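Local atomic coordinates of uncharacterized hypothetical protein (PDB entry 4EI0), a protein that is of unknown function but belongs to the DUF4466 family, comes from a gut bacterium and is rich in antiparallel beta sheet. Residues 29-32 against 33-36; 241-244 against 245-249; 252-255 against 256-260; 273-276 against 277-280. One frame throughout, in Å; residues are numbered along the deposited sequence.

All four contacts are local, lie in series along the chain and neither nest nor cross. Contact 1 is a turn in the loop between strands 17-22 and 35-43. Contact 2 wraps the short helix 243-246, and contact 3 starts helix 256-261 about ten residues later. Contact 4 turns the chain from strand 270-274 into strand 278-283, joining two different sheets. Contacts 1, 2 and 3 meet in space: P29 O bonds to Q244 NE2, D242 OD2 to I254 N, and P29 packs on F253 and D255. Contact 4 touches contact 2 through E277 and Q241, but its nearest atoms are about 15 Å from contact 1.

Contact 1: 29-32 against 33-36; sequences PNIV and GNEI
N34 folds back over I31 in a type II beta turn that runs from I31 to N34, just before strand 35-43. The turn is closed by N34 N, which donates to I31 O at 2.9 Å. The N34 bond from CA to CB points toward the 29-32 segment, and its amide nitrogen ND2 ends 4.0 Å from I31 CB. The same ND2 donates to a water that also bonds to P29 O and I31 N. A second water joins N34 OD1 to V32 O, so both ends of the amide are held through solvent. G33 has phi 90°, a backbone shape that suits glycine at this place in the turn. Further along, N30 and I36 cross at about a right angle. The first torsion of I36 (chi1 -48°) sets CG1 beside the backbone N and directs CD1 to the N30 amide. N30 ND2 turns to K147 O instead. I31 and N34 both touch M153 of strand 152-159, so the turn rests against a different sheet from the one that strand 35-43 joins. A third water links N30 OD1 to E35 O. I36 CD1 lies 3.8 Å from N30 OD1.

Contact 2: 241-244 against 245-249; sequences QDRQ and LSDLQ
This is a local contact round the short helix 243-246, between strand 233-238 and helix 256-261, with D242 capping the helix and S246 bonding back to it. D242 O accepts two bonds. S246 N donates to it at 2.9 Å. S246 OG donates to it at 3.0 Å, from above the carbonyl plane. With chi1 at 84°, S246 OG sits between its own backbone N and carbonyl carbon, which brings it back over D242 O. S246 OG also accepts from L248 N at 3.3 Å, an ST turn that leads the chain out of the helix. D242 is the N-cap. Its OD1 accepts from L245 N at 2.9 Å, on the anti side and 22° out of the carboxylate plane, and weakly from Q244 N. The other oxygen, D242 OD2, forms a salt bridge with K308 and accepts from I254 N. The L245 side chain crosses that of D242 at a slant, with L245 CD1 3.9 Å from D242 CB. D247 N closes the last turn by donating to R243 O at 3.0 Å. R243 bends at chi2 (-40°) and runs beside Q249, pointing the same way. Q249 N and L248 C lie over one face of its guanidinium. D247 OD2 pairs with K155. Q241 OE1 bonds to Y294 and lies 3.2 Å from L248 CD1.

Contact 3: 252-255 against 256-260; sequences KFID and DLDFE
D255 N donates to D258 OD2 at 2.8 Å in a nearly straight bond of 172°, using the anti lone pair of that oxygen. D258 CG stands anti to its own carbonyl carbon (chi1 -60°), which turns the carboxylate back to the residue before the helix. D255 holds the N-cap position of helix 256-261, but its side chain makes no capping bond. Only one half of a capping box is therefore present, the bond from D255 N to the D258 carboxylate. D255 O receives weak bonds from D258 N and F259 N, the latter at 3.4 Å. D255 was deposited in two conformers, so the 2.7 Å approach of D255 OD1 to D256 N is doubtful. D256 OD1 bonds to S149 OG, and D256 OD2 accepts from K150 N. On the buried side, I254 and F259 cross at about a right angle. I254 CG2 touches F259 CE2 at 3.6 Å. Both side chains rest on Y292 of strand 289-299, packing the start of the helix against that sheet. I254 CG2 also lies 4.0 Å from D258 CB.

Contact 4: 273-276 against 277-280; sequences GLKE and EAGA
L274 lays its CD2 methyl against the methyl of A278, with L274 CD2 3.8 Å from A278 CB. CG of L274 stands anti to its own carbonyl carbon (chi1 -72°), and the chain then reaches across to A278. L274 also packs on H207 and F209 of strand 207-210. The bond from CA to CB of A278 points toward the 273-276 segment, and its methyl sits 3.1 Å from K275 O. A278 N donates to that same oxygen at 2.9 Å, with an N-H...O angle of 154°. K275 N is buried here and has no partner in the model. The K275 side chain leads away from the turn and makes a cation-pi contact with Y238. E276 and E277 occupy the two middle positions of the turn. E277 has phi 81°, the positive value expected at the third position of such a turn. E277 and A278 both make backbone bonds with I295, where strand 278-283 pairs with strand 289-299. The motif is a type II beta turn from K275 to A278, joining strands of two different antiparallel sheets.

Contact 1: 29-32 against 33-36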
loop_
_atom_site.group_PDB
_atom_site.type_symbol
_atom_site.label_atom_id
_atom_site.label_comp_id
_atom_site.label_asym_id
_atom_site.label_seq_id
_atom_site.Cartn_x
_atom_site.Cartn_y
_atom_site.Cartn_z
ATOM N N PRO B 29 -28.828 8.675 -6.062
ATOM C CA PRO B 29 -29.364 8.062 -7.265
ATOM C C PRO B 29 -28.322 7.998 -8.394
ATOM O O PRO B 29 -27.481 8.887 -8.527
ATOM C CB PRO B 29 -30.521 8.968 -7.666
ATOM C CG PRO B 29 -30.783 9.834 -6.498
ATOM C CD PRO B 29 -29.481 9.955 -5.765
ATOM N N ASN B 30 -28.456 6.962 -9.217
ATOM C CA ASN B 30 -27.573 6.672 -10.328
ATOM C C ASN B 30 -28.241 7.304 -11.588
ATOM O O ASN B 30 -29.226 6.768 -12.100
ATOM C CB ASN B 30 -27.460 5.155 -10.492
ATOM C CG ASN B 30 -26.813 4.476 -9.311
ATOM O OD1 ASN B 30 -25.758 4.907 -8.860
ATOM N ND2 ASN B 30 -27.411 3.385 -8.839
ATOM N N ILE B 31 -27.705 8.448 -12.014
ATOM C CA ILE B 31 -28.224 9.278 -13.082
ATOM C C ILE B 31 -27.367 9.115 -14.363
ATOM O O ILE B 31 -26.124 9.145 -14.328
ATOM C CB ILE B 31 -28.253 10.769 -12.639
ATOM C CG1 ILE B 31 -29.198 10.934 -11.439
ATOM C CG2 ILE B 31 -28.799 11.682 -13.776
ATOM C CD1 ILE B 31 -29.007 12.252 -10.702
ATOM N N VAL B 32 -28.037 8.975 -15.489
ATOM C CA VAL B 32 -27.404 8.948 -16.813
ATOM C C VAL B 32 -26.346 10.030 -16.977
ATOM O O VAL B 32 -26.531 11.157 -16.516
ATOM C CB VAL B 32 -28.456 9.004 -17.954
ATOM C CG1 VAL B 32 -27.772 9.130 -19.310
ATOM C CG2 VAL B 32 -29.329 7.733 -17.920
ATOM N N GLY B 33 -25.199 9.653 -17.552
ATOM C CA GLY B 33 -24.098 10.594 -17.706
ATOM C C GLY B 33 -23.162 10.596 -16.514
ATOM O O GLY B 33 -22.069 11.056 -16.638
ATOM N N ASN B 34 -23.575 10.092 -15.360
ATOM C CA ASN B 34 -22.705 10.103 -14.148
ATOM C C ASN B 34 -21.999 8.733 -14.050
ATOM O O ASN B 34 -22.308 7.768 -14.741
ATOM C CB ASN B 34 -23.540 10.256 -12.838
ATOM C CG ASN B 34 -23.880 11.697 -12.491
ATOM O OD1 ASN B 34 -23.505 12.592 -13.188
ATOM N ND2 ASN B 34 -24.628 11.901 -11.394
ATOM N N GLU B 35 -21.067 8.657 -13.149
ATOM C CA GLU B 35 -20.349 7.416 -12.942
ATOM C C GLU B 35 -20.880 6.624 -11.750
ATOM O O GLU B 35 -21.427 7.204 -10.800
ATOM C CB GLU B 35 -18.861 7.742 -12.824
ATOM C CG GLU B 35 -18.480 8.539 -11.615
ATOM C CD GLU B 35 -17.100 9.198 -11.722
ATOM O OE1 GLU B 35 -16.575 9.504 -12.827
ATOM O OE2 GLU B 35 -16.530 9.391 -10.643
ATOM N N ILE B 36 -20.760 5.296 -11.817
ATOM C CA ILE B 36 -20.858 4.421 -10.646
ATOM C C ILE B 36 -19.425 3.887 -10.468
ATOM O O ILE B 36 -18.803 3.339 -11.407
ATOM C CB ILE B 36 -21.804 3.228 -10.820
ATOM C CG1 ILE B 36 -23.131 3.695 -11.387
ATOM C CG2 ILE B 36 -21.976 2.471 -9.509
ATOM C CD1 ILE B 36 -24.180 2.611 -11.458
HETATM O O HOH W 1 -25.457 9.313 -10.324
HETATM O O HOH W 2 -23.986 7.048 -9.504
HETATM O O HOH W 3 -25.196 13.077 -15.275
#

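Contact 2: 241-244 against 245-249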
loop_
_atom_site.group_PDB
_atom_site.type_symbol
_atom_site.label_atom_id
_atom_site.label_comp_id
_atom_site.label_asym_id
_atom_site.label_seq_id
_atom_site.Cartn_x
_atom_site.Cartn_y
_atom_site.Cartn_z
ATOM N N GLN B 241 -31.883 21.278 -0.178
ATOM C CA GLN B 241 -30.620 21.155 -0.870
ATOM C C GLN B 241 -30.557 19.720 -1.333
ATOM O O GLN B 241 -31.172 18.828 -0.775
ATOM C CB GLN B 241 -29.411 21.634 -0.039
ATOM C CG GLN B 241 -29.439 23.165 0.114
ATOM C CD GLN B 241 -28.195 23.820 0.732
ATOM O OE1 GLN B 241 -27.571 24.671 0.108
ATOM N NE2 GLN B 241 -27.849 23.442 1.957
ATOM N N ASP B 242 -29.891 19.530 -2.430
ATOM C CA ASP B 242 -29.732 18.230 -2.959
ATOM C C ASP B 242 -28.224 18.106 -3.146
ATOM O O ASP B 242 -27.570 19.025 -3.661
ATOM C CB ASP B 242 -30.523 18.162 -4.260
ATOM C CG ASP B 242 -30.265 16.889 -5.027
ATOM O OD1 ASP B 242 -29.147 16.710 -5.526
ATOM O OD2 ASP B 242 -31.183 16.056 -5.080
ATOM N N ARG B 243 -27.672 16.997 -2.711
ATOM C CA ARG B 243 -26.203 16.851 -2.695
ATOM C C ARG B 243 -25.625 16.858 -4.122
ATOM O O ARG B 243 -24.540 17.394 -4.361
ATOM C CB ARG B 243 -25.805 15.550 -1.969
ATOM C CG ARG B 243 -24.568 15.587 -1.070
ATOM C CD ARG B 243 -23.413 16.397 -1.645
ATOM N NE ARG B 243 -22.148 16.137 -0.949
ATOM C CZ ARG B 243 -20.942 16.480 -1.409
ATOM N NH1 ARG B 243 -20.790 17.074 -2.593
ATOM N NH2 ARG B 243 -19.868 16.204 -0.680
ATOM N N GLN B 244 -26.376 16.330 -5.074
ATOM C CA GLN B 244 -25.920 16.313 -6.468
ATOM C C GLN B 244 -26.045 17.669 -7.096
ATOM O O GLN B 244 -25.234 18.059 -7.905
ATOM C CB GLN B 244 -26.689 15.247 -7.276
ATOM C CG GLN B 244 -26.363 13.868 -6.793
ATOM C CD GLN B 244 -27.252 12.765 -7.329
ATOM O OE1 GLN B 244 -28.484 12.851 -7.306
ATOM N NE2 GLN B 244 -26.629 11.644 -7.669
ATOM N N LEU B 245 -27.092 18.413 -6.753
ATOM C CA LEU B 245 -27.271 19.719 -7.378
ATOM C C LEU B 245 -26.430 20.841 -6.757
ATOM O O LEU B 245 -26.151 21.829 -7.430
ATOM C CB LEU B 245 -28.763 20.121 -7.353
ATOM C CG LEU B 245 -29.742 19.276 -8.177
ATOM C CD1 LEU B 245 -31.133 19.731 -7.823
ATOM C CD2 LEU B 245 -29.483 19.427 -9.647
ATOM N N SER B 246 -26.090 20.725 -5.478
ATOM C CA SER B 246 -25.471 21.831 -4.739
ATOM C C SER B 246 -24.055 21.555 -4.253
ATOM O O SER B 246 -23.347 22.482 -3.843
ATOM C CB SER B 246 -26.322 22.168 -3.525
ATOM O OG SER B 246 -25.969 21.289 -2.490
ATOM N N ASP B 247 -23.637 20.294 -4.282
ATOM C CA ASP B 247 -22.290 19.939 -3.826
ATOM C C ASP B 247 -21.981 20.507 -2.417
ATOM O O ASP B 247 -20.885 20.981 -2.167
ATOM C CB ASP B 247 -21.214 20.401 -4.841
ATOM C CG ASP B 247 -21.256 19.635 -6.146
ATOM O OD1 ASP B 247 -20.439 18.704 -6.327
ATOM O OD2 ASP B 247 -22.093 19.974 -7.003
ATOM N N LEU B 248 -22.968 20.486 -1.521
ATOM C CA LEU B 248 -22.744 20.778 -0.096
ATOM C C LEU B 248 -23.131 19.548 0.718
ATOM O O LEU B 248 -24.177 18.960 0.506
ATOM C CB LEU B 248 -23.510 22.037 0.373
ATOM C CG LEU B 248 -23.648 23.224 -0.613
ATOM C CD1 LEU B 248 -24.394 24.372 0.060
ATOM C CD2 LEU B 248 -22.308 23.692 -1.210
ATOM N N GLN B 249 -22.277 19.132 1.641
ATOM C CA GLN B 249 -22.424 17.779 2.202
ATOM C C GLN B 249 -23.515 17.669 3.287
ATOM O O GLN B 249 -24.088 18.678 3.689
ATOM C CB GLN B 249 -21.083 17.316 2.760
ATOM C CG GLN B 249 -20.402 18.348 3.634
ATOM C CD GLN B 249 -19.147 17.792 4.275
ATOM O OE1 GLN B 249 -18.148 18.489 4.404
ATOM N NE2 GLN B 249 -19.184 16.508 4.654
#

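Contact 3: 252-255 against 256-260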
loop_
_atom_site.group_PDB
_atom_site.type_symbol
_atom_site.label_atom_id
_atom_site.label_comp_id
_atom_site.label_asym_id
_atom_site.label_seq_id
_atom_site.Cartn_x
_atom_site.Cartn_y
_atom_site.Cartn_z
ATOM N N LYS B 252 -29.430 15.593 1.443
ATOM C CA LYS B 252 -30.214 14.503 1.018
ATOM C C LYS B 252 -30.299 14.565 -0.510
ATOM O O LYS B 252 -29.769 15.477 -1.178
ATOM C CB LYS B 252 -31.560 14.558 1.746
ATOM C CG LYS B 252 -31.393 14.258 3.221
ATOM C CD LYS B 252 -32.683 14.419 4.004
ATOM C CE LYS B 252 -32.426 14.107 5.480
ATOM N NZ LYS B 252 -31.986 15.315 6.241
ATOM N N PHE B 253 -30.926 13.546 -1.063
ATOM C CA PHE B 253 -31.044 13.436 -2.499
ATOM C C PHE B 253 -32.524 13.421 -2.864
ATOM O O PHE B 253 -33.324 12.717 -2.235
ATOM C CB PHE B 253 -30.393 12.148 -2.987
ATOM C CG PHE B 253 -28.927 12.029 -2.637
ATOM C CD1 PHE B 253 -28.528 11.436 -1.469
ATOM C CD2 PHE B 253 -27.962 12.509 -3.494
ATOM C CE1 PHE B 253 -27.188 11.309 -1.164
ATOM C CE2 PHE B 253 -26.609 12.418 -3.174
ATOM C CZ PHE B 253 -26.237 11.810 -2.005
ATOM N N ILE B 254 -32.858 14.159 -3.905
ATOM C CA ILE B 254 -34.154 14.032 -4.560
ATOM C C ILE B 254 -34.038 12.882 -5.522
ATOM O O ILE B 254 -33.122 12.852 -6.378
ATOM C CB ILE B 254 -34.519 15.307 -5.328
ATOM C CG1 ILE B 254 -34.604 16.489 -4.347
ATOM C CG2 ILE B 254 -35.822 15.153 -6.117
ATOM C CD1 ILE B 254 -34.554 17.809 -5.091
ATOM N N ASP B 255 -34.952 11.942 -5.403
ATOM C CA ASP B 255 -34.934 10.759 -6.262
ATOM C C ASP B 255 -36.256 10.704 -7.040
ATOM O O ASP B 255 -37.155 11.590 -6.909
ATOM C CB ASP B 255 -34.653 9.469 -5.439
ATOM C CG ASP B 255 -34.103 8.290 -6.291
ATOM O OD1 ASP B 255 -34.044 8.370 -7.535
ATOM O OD2 ASP B 255 -33.758 7.251 -5.691
ATOM N N ASP B 256 -36.379 9.682 -7.868
ATOM C CA ASP B 256 -37.578 9.501 -8.679
ATOM C C ASP B 256 -38.889 9.519 -7.843
ATOM O O ASP B 256 -39.874 10.064 -8.260
ATOM C CB ASP B 256 -37.501 8.182 -9.467
ATOM C CG ASP B 256 -36.316 8.126 -10.472
ATOM O OD1 ASP B 256 -35.301 8.832 -10.327
ATOM O OD2 ASP B 256 -36.440 7.352 -11.453
ATOM N N LEU B 257 -38.899 8.874 -6.692
ATOM C CA LEU B 257 -40.140 8.731 -5.923
ATOM C C LEU B 257 -40.640 10.106 -5.421
ATOM O O LEU B 257 -41.837 10.361 -5.382
ATOM C CB LEU B 257 -39.935 7.746 -4.758
ATOM C CG LEU B 257 -41.078 7.627 -3.723
ATOM C CD1 LEU B 257 -42.292 6.978 -4.392
ATOM C CD2 LEU B 257 -40.619 6.900 -2.454
ATOM N N ASP B 258 -39.712 10.990 -5.069
ATOM C CA ASP B 258 -40.033 12.355 -4.644
ATOM C C ASP B 258 -40.756 13.109 -5.766
ATOM O O ASP B 258 -41.675 13.872 -5.499
ATOM C CB ASP B 258 -38.756 13.114 -4.282
ATOM C CG ASP B 258 -37.990 12.438 -3.150
ATOM O OD1 ASP B 258 -38.593 12.210 -2.091
ATOM O OD2 ASP B 258 -36.790 12.106 -3.310
ATOM N N PHE B 259 -40.332 12.919 -7.015
ATOM C CA PHE B 259 -41.062 13.518 -8.147
ATOM C C PHE B 259 -42.438 12.938 -8.349
ATOM O O PHE B 259 -43.410 13.688 -8.651
ATOM C CB PHE B 259 -40.264 13.419 -9.427
ATOM C CG PHE B 259 -39.204 14.452 -9.527
ATOM C CD1 PHE B 259 -39.562 15.754 -9.669
ATOM C CD2 PHE B 259 -37.861 14.115 -9.421
ATOM C CE1 PHE B 259 -38.616 16.737 -9.730
ATOM C CE2 PHE B 259 -36.897 15.099 -9.507
ATOM C CZ PHE B 259 -37.287 16.402 -9.661
ATOM N N GLU B 260 -42.537 11.614 -8.184
ATOM C CA GLU B 260 -43.823 10.934 -8.310
ATOM C C GLU B 260 -44.824 11.378 -7.245
ATOM O O GLU B 260 -46.007 11.403 -7.515
ATOM C CB GLU B 260 -43.666 9.409 -8.202
ATOM C CG GLU B 260 -43.088 8.729 -9.438
ATOM C CD GLU B 260 -44.042 8.724 -10.654
ATOM O OE1 GLU B 260 -45.225 9.102 -10.518
ATOM O OE2 GLU B 260 -43.595 8.335 -11.766
#

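Contact 4: 273-276 against 277-280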
loop_
_atom_site.group_PDB
_atom_site.type_symbol
_atom_site.label_atom_id
_atom_site.label_comp_id
_atom_site.label_asym_id
_atom_site.label_seq_id
_atom_site.Cartn_x
_atom_site.Cartn_y
_atom_site.Cartn_z
ATOM N N GLY B 273 -38.552 36.996 -5.225
ATOM C CA GLY B 273 -37.532 36.871 -4.199
ATOM C C GLY B 273 -36.705 35.609 -4.175
ATOM O O GLY B 273 -36.374 35.108 -3.107
ATOM N N LEU B 274 -36.351 35.084 -5.339
ATOM C CA LEU B 274 -35.399 34.021 -5.369
ATOM C C LEU B 274 -34.020 34.498 -4.900
ATOM O O LEU B 274 -33.671 35.644 -5.083
ATOM C CB LEU B 274 -35.313 33.447 -6.772
ATOM C CG LEU B 274 -36.535 32.648 -7.166
ATOM C CD1 LEU B 274 -36.528 32.509 -8.693
ATOM C CD2 LEU B 274 -36.588 31.311 -6.462
ATOM N N LYS B 275 -33.234 33.594 -4.325
ATOM C CA LYS B 275 -31.887 33.886 -3.903
ATOM C C LYS B 275 -31.166 32.600 -3.746
ATOM O O LYS B 275 -31.744 31.545 -3.941
ATOM C CB LYS B 275 -31.907 34.645 -2.578
ATOM C CG LYS B 275 -32.724 33.999 -1.458
ATOM C CD LYS B 275 -32.698 34.819 -0.176
ATOM C CE LYS B 275 -34.053 34.802 0.513
ATOM N NZ LYS B 275 -34.004 35.695 1.680
ATOM N N GLU B 276 -29.888 32.677 -3.408
ATOM C CA GLU B 276 -29.095 31.528 -3.181
ATOM C C GLU B 276 -29.826 30.579 -2.197
ATOM O O GLU B 276 -30.326 31.011 -1.178
ATOM C CB GLU B 276 -27.757 31.973 -2.636
ATOM C CG GLU B 276 -26.787 30.840 -2.363
ATOM C CD GLU B 276 -25.353 31.329 -2.160
ATOM O OE1 GLU B 276 -25.062 32.515 -2.421
ATOM O OE2 GLU B 276 -24.513 30.508 -1.742
ATOM N N GLU B 277 -29.888 29.300 -2.547
ATOM C CA GLU B 277 -30.520 28.207 -1.774
ATOM C C GLU B 277 -32.020 28.137 -1.950
ATOM O O GLU B 277 -32.646 27.181 -1.514
ATOM C CB GLU B 277 -30.182 28.219 -0.263
ATOM C CG GLU B 277 -28.718 27.967 0.028
ATOM C CD GLU B 277 -28.465 27.561 1.496
ATOM O OE1 GLU B 277 -29.237 26.765 2.101
ATOM O OE2 GLU B 277 -27.466 28.038 2.063
ATOM N N ALA B 278 -32.603 29.115 -2.620
ATOM C CA ALA B 278 -34.000 29.028 -2.976
ATOM C C ALA B 278 -34.183 27.951 -4.042
ATOM O O ALA B 278 -33.235 27.411 -4.603
ATOM C CB ALA B 278 -34.566 30.388 -3.405
ATOM N N GLY B 279 -35.421 27.576 -4.265
ATOM C CA GLY B 279 -35.723 26.524 -5.217
ATOM C C GLY B 279 -37.161 26.626 -5.684
ATOM O O GLY B 279 -37.946 27.382 -5.105
ATOM N N ALA B 280 -37.485 25.841 -6.701
ATOM C CA ALA B 280 -38.841 25.773 -7.179
ATOM C C ALA B 280 -39.137 24.397 -7.720
ATOM O O ALA B 280 -38.407 23.867 -8.605
ATOM C CB ALA B 280 -39.038 26.803 -8.246
#